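Local coordinates for protein glutamine synthetase (Streptomyces coelicolor, PDB 4BAX) that belongs to the glutamine synthetase family, combining a beta-grasp domain with a catalytic domain in each chain of a ten-chain assembly, at residues D245-L254 and T333-Q343. Numbering follows the deposited sequence.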
loop_
_atom_site.group_PDB
_atom_site.type_symbol
_atom_site.label_atom_id
_atom_site.label_comp_id
_atom_site.label_asym_id
_atom_site.label_seq_id
_atom_site.Cartn_x
_atom_site.Cartn_y
_atom_site.Cartn_z
ATOM N N ASP A 245 18.115 12.407 62.686
ATOM C CA ASP A 245 19.565 12.277 62.786
ATOM C C ASP A 245 20.053 11.088 61.951
ATOM O O ASP A 245 21.087 11.159 61.277
ATOM C CB ASP A 245 19.997 12.151 64.249
ATOM C CG ASP A 245 20.114 13.512 64.940
ATOM O OD1 ASP A 245 20.163 14.553 64.238
ATOM O OD2 ASP A 245 20.172 13.537 66.191
ATOM N N ALA A 246 19.274 10.010 62.000
ATOM C CA ALA A 246 19.566 8.813 61.228
ATOM C C ALA A 246 19.463 9.099 59.728
ATOM O O ALA A 246 20.255 8.585 58.939
ATOM C CB ALA A 246 18.620 7.680 61.638
ATOM N N ILE A 247 18.514 9.952 59.351
ATOM C CA ILE A 247 18.325 10.361 57.951
ATOM C C ILE A 247 19.553 11.077 57.416
ATOM O O ILE A 247 20.032 10.769 56.329
ATOM C CB ILE A 247 17.094 11.298 57.804
ATOM C CG1 ILE A 247 15.782 10.571 58.122
ATOM C CG2 ILE A 247 17.040 11.914 56.410
ATOM C CD1 ILE A 247 15.079 9.996 56.918
ATOM N N ILE A 248 20.088 12.011 58.198
ATOM C CA ILE A 248 21.296 12.725 57.802
ATOM C C ILE A 248 22.495 11.801 57.714
ATOM O O ILE A 248 23.287 11.909 56.781
ATOM C CB ILE A 248 21.594 13.915 58.746
ATOM C CG1 ILE A 248 20.398 14.868 58.757
ATOM C CG2 ILE A 248 22.832 14.678 58.302
ATOM C CD1 ILE A 248 19.956 15.293 57.350
ATOM N N THR A 249 22.610 10.865 58.654
ATOM C CA THR A 249 23.725 9.920 58.641
ATOM C C THR A 249 23.698 9.064 57.377
ATOM O O THR A 249 24.724 8.894 56.702
ATOM C CB THR A 249 23.680 8.972 59.879
ATOM O OG1 THR A 249 23.528 9.732 61.089
ATOM C CG2 THR A 249 24.939 8.118 59.967
ATOM N N ALA A 250 22.509 8.573 57.026
ATOM C CA ALA A 250 22.367 7.763 55.834
ATOM C C ALA A 250 22.756 8.576 54.594
ATOM O O ALA A 250 23.612 8.132 53.824
ATOM C CB ALA A 250 20.932 7.206 55.720
ATOM N N ALA A 251 22.262 9.813 54.487
ATOM C CA ALA A 251 22.577 10.674 53.339
ATOM C C ALA A 251 24.056 11.017 53.273
ATOM O O ALA A 251 24.641 11.034 52.193
ATOM C CB ALA A 251 21.712 11.959 53.338
ATOM N N GLU A 252 24.669 11.273 54.420
ATOM C CA GLU A 252 26.099 11.547 54.438
ATOM C C GLU A 252 26.961 10.314 54.091
ATOM O O GLU A 252 27.980 10.432 53.397
ATOM C CB GLU A 252 26.538 12.177 55.771
ATOM C CG GLU A 252 25.820 13.463 56.136
ATOM C CD GLU A 252 26.735 14.654 56.123
ATOM O OE1 GLU A 252 27.693 14.633 56.924
ATOM O OE2 GLU A 252 26.501 15.605 55.335
ATOM N N SER A 253 26.509 9.136 54.526
ATOM C CA SER A 253 27.245 7.889 54.307
ATOM C C SER A 253 27.469 7.631 52.822
ATOM O O SER A 253 28.496 7.072 52.441
ATOM C CB SER A 253 26.501 6.697 54.927
ATOM O OG SER A 253 25.422 6.288 54.111
ATOM N N LEU A 254 26.510 8.053 51.996
ATOM C CA LEU A 254 26.574 7.866 50.545
ATOM C C LEU A 254 27.627 8.760 49.883
ATOM O O LEU A 254 28.044 8.515 48.729
ATOM C CB LEU A 254 25.188 8.059 49.907
ATOM C CG LEU A 254 24.145 7.008 50.296
ATOM C CD1 LEU A 254 22.702 7.460 50.053
ATOM C CD2 LEU A 254 24.451 5.718 49.519
ATOM N N THR A 333 26.202 0.198 52.652
ATOM C CA THR A 333 26.735 1.506 52.963
ATOM C C THR A 333 26.015 2.195 54.118
ATOM O O THR A 333 26.624 2.500 55.147
ATOM C CB THR A 333 26.741 2.406 51.694
ATOM O OG1 THR A 333 27.596 1.835 50.688
ATOM C CG2 THR A 333 27.164 3.844 52.020
ATOM N N CYS A 334 24.703 2.345 53.996
ATOM C CA CYS A 334 23.941 3.109 54.973
ATOM C C CYS A 334 23.829 2.451 56.350
ATOM O O CYS A 334 24.129 3.087 57.368
ATOM C CB CYS A 334 22.545 3.427 54.425
ATOM S SG CYS A 334 22.545 4.390 52.900
ATOM N N CYS A 335 23.445 1.171 56.363
ATOM C CA CYS A 335 23.215 0.443 57.613
ATOM C C CYS A 335 24.499 0.295 58.423
ATOM O O CYS A 335 24.489 0.327 59.656
ATOM C CB CYS A 335 22.610 -0.940 57.340
ATOM S SG CYS A 335 20.900 -0.960 56.787
ATOM N N THR A 336 25.611 0.150 57.709
ATOM C CA THR A 336 26.910 0.063 58.350
ATOM C C THR A 336 27.243 1.389 59.017
ATOM O O THR A 336 27.645 1.426 60.181
ATOM C CB THR A 336 28.010 -0.284 57.336
ATOM O OG1 THR A 336 27.885 -1.662 56.957
ATOM C CG2 THR A 336 29.383 -0.045 57.917
ATOM N N ALA A 337 27.022 2.481 58.294
ATOM C CA ALA A 337 27.299 3.786 58.850
ATOM C C ALA A 337 26.385 4.075 60.033
ATOM O O ALA A 337 26.842 4.648 61.021
ATOM C CB ALA A 337 27.163 4.853 57.791
ATOM N N LEU A 338 25.131 3.630 59.967
ATOM C CA LEU A 338 24.171 3.826 61.074
ATOM C C LEU A 338 24.536 3.004 62.312
ATOM O O LEU A 338 24.321 3.423 63.455
ATOM C CB LEU A 338 22.730 3.539 60.621
ATOM C CG LEU A 338 22.143 4.518 59.595
ATOM C CD1 LEU A 338 20.947 3.920 58.848
ATOM C CD2 LEU A 338 21.757 5.819 60.300
ATOM N N GLU A 339 25.101 1.834 62.062
ATOM C CA GLU A 339 25.562 0.982 63.131
ATOM C C GLU A 339 26.693 1.688 63.882
ATOM O O GLU A 339 26.658 1.790 65.118
ATOM C CB GLU A 339 26.037 -0.370 62.584
ATOM C CG GLU A 339 26.054 -1.511 63.592
ATOM C CD GLU A 339 26.254 -2.879 62.942
ATOM O OE1 GLU A 339 27.386 -3.137 62.478
ATOM O OE2 GLU A 339 25.309 -3.703 62.916
ATOM N N LYS A 340 27.632 2.261 63.138
ATOM C CA LYS A 340 28.744 2.978 63.729
ATOM C C LYS A 340 28.252 4.172 64.529
ATOM O O LYS A 340 28.728 4.418 65.636
ATOM C CB LYS A 340 29.714 3.443 62.650
ATOM C CG LYS A 340 30.409 2.280 61.969
ATOM C CD LYS A 340 31.367 2.758 60.885
ATOM C CE LYS A 340 32.082 1.576 60.224
ATOM N NZ LYS A 340 33.042 0.916 61.163
ATOM N N ALA A 341 27.256 4.865 63.995
ATOM C CA ALA A 341 26.702 6.053 64.652
ATOM C C ALA A 341 25.805 5.702 65.851
ATOM O O ALA A 341 25.444 6.579 66.638
ATOM C CB ALA A 341 25.929 6.899 63.640
ATOM N N GLY A 342 25.456 4.425 66.000
ATOM C CA GLY A 342 24.603 4.030 67.109
ATOM C C GLY A 342 23.142 4.309 66.817
ATOM O O GLY A 342 22.283 4.200 67.697
ATOM N N GLN A 343 22.853 4.682 65.575
ATOM C CA GLN A 343 21.500 5.047 65.205
ATOM C C GLN A 343 20.759 3.860 64.601
ATOM O O GLN A 343 20.357 3.878 63.436
ATOM C CB GLN A 343 21.540 6.231 64.250
ATOM C CG GLN A 343 22.013 7.502 64.931
ATOM C CD GLN A 343 22.524 8.525 63.947
ATOM O OE1 GLN A 343 22.842 8.199 62.802
ATOM N NE2 GLN A 343 22.612 9.774 64.386
#
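Q343, just beyond the end of helix 323-341, lays its side chain across T249 of segment 245-254. A Schellman motif at G342, whose phi is positive, ends the helix and turns the chain so that this side chain points at the neighbouring helix. Its CB lies 4.2 Å from the CB of A246. CG is anti to the carbonyl carbon (chi1 -69°), and the extended chain beyond it carries the amide to T249. There CD comes within 3.3 Å of T249 OG1, and NE2 lies beside D245 CB. T249 OG1 lies 2.4 Å from Q343 OE1 and is placed to donate to it, though so short a length is doubtful.

The rest is packed mainly by small side chains, with carbonyl and hydroxyl oxygens among the methyls. The L338 branch CD2 fits between A246 and T249, 3.7 Å from T249 CB, while the methyl of A341 faces T249 CG2. Further along, S253 CB meets A337 CB. S253 OG turns back to its own helix and donates to A250 O (2.6 Å), on a lone pair in the carbonyl plane. C334 SG lies 4.0 Å from L254 CG, and T333 offers CG2 to S253, its OG1 bonding instead to H263.

The axes of helix segments 245-253 and 333-341 approach to 8.5 Å, their N-to-C directions 127° apart, consistent with the small A246, A250 and A337 at the interface. A250 also touches M240 of helix 238-242 and I312 of strand 312-314, which joins the pair to the sheet. The one hydrogen bond between the segments thus sits at Q343, its length uncertain; van der Waals packing does the rest.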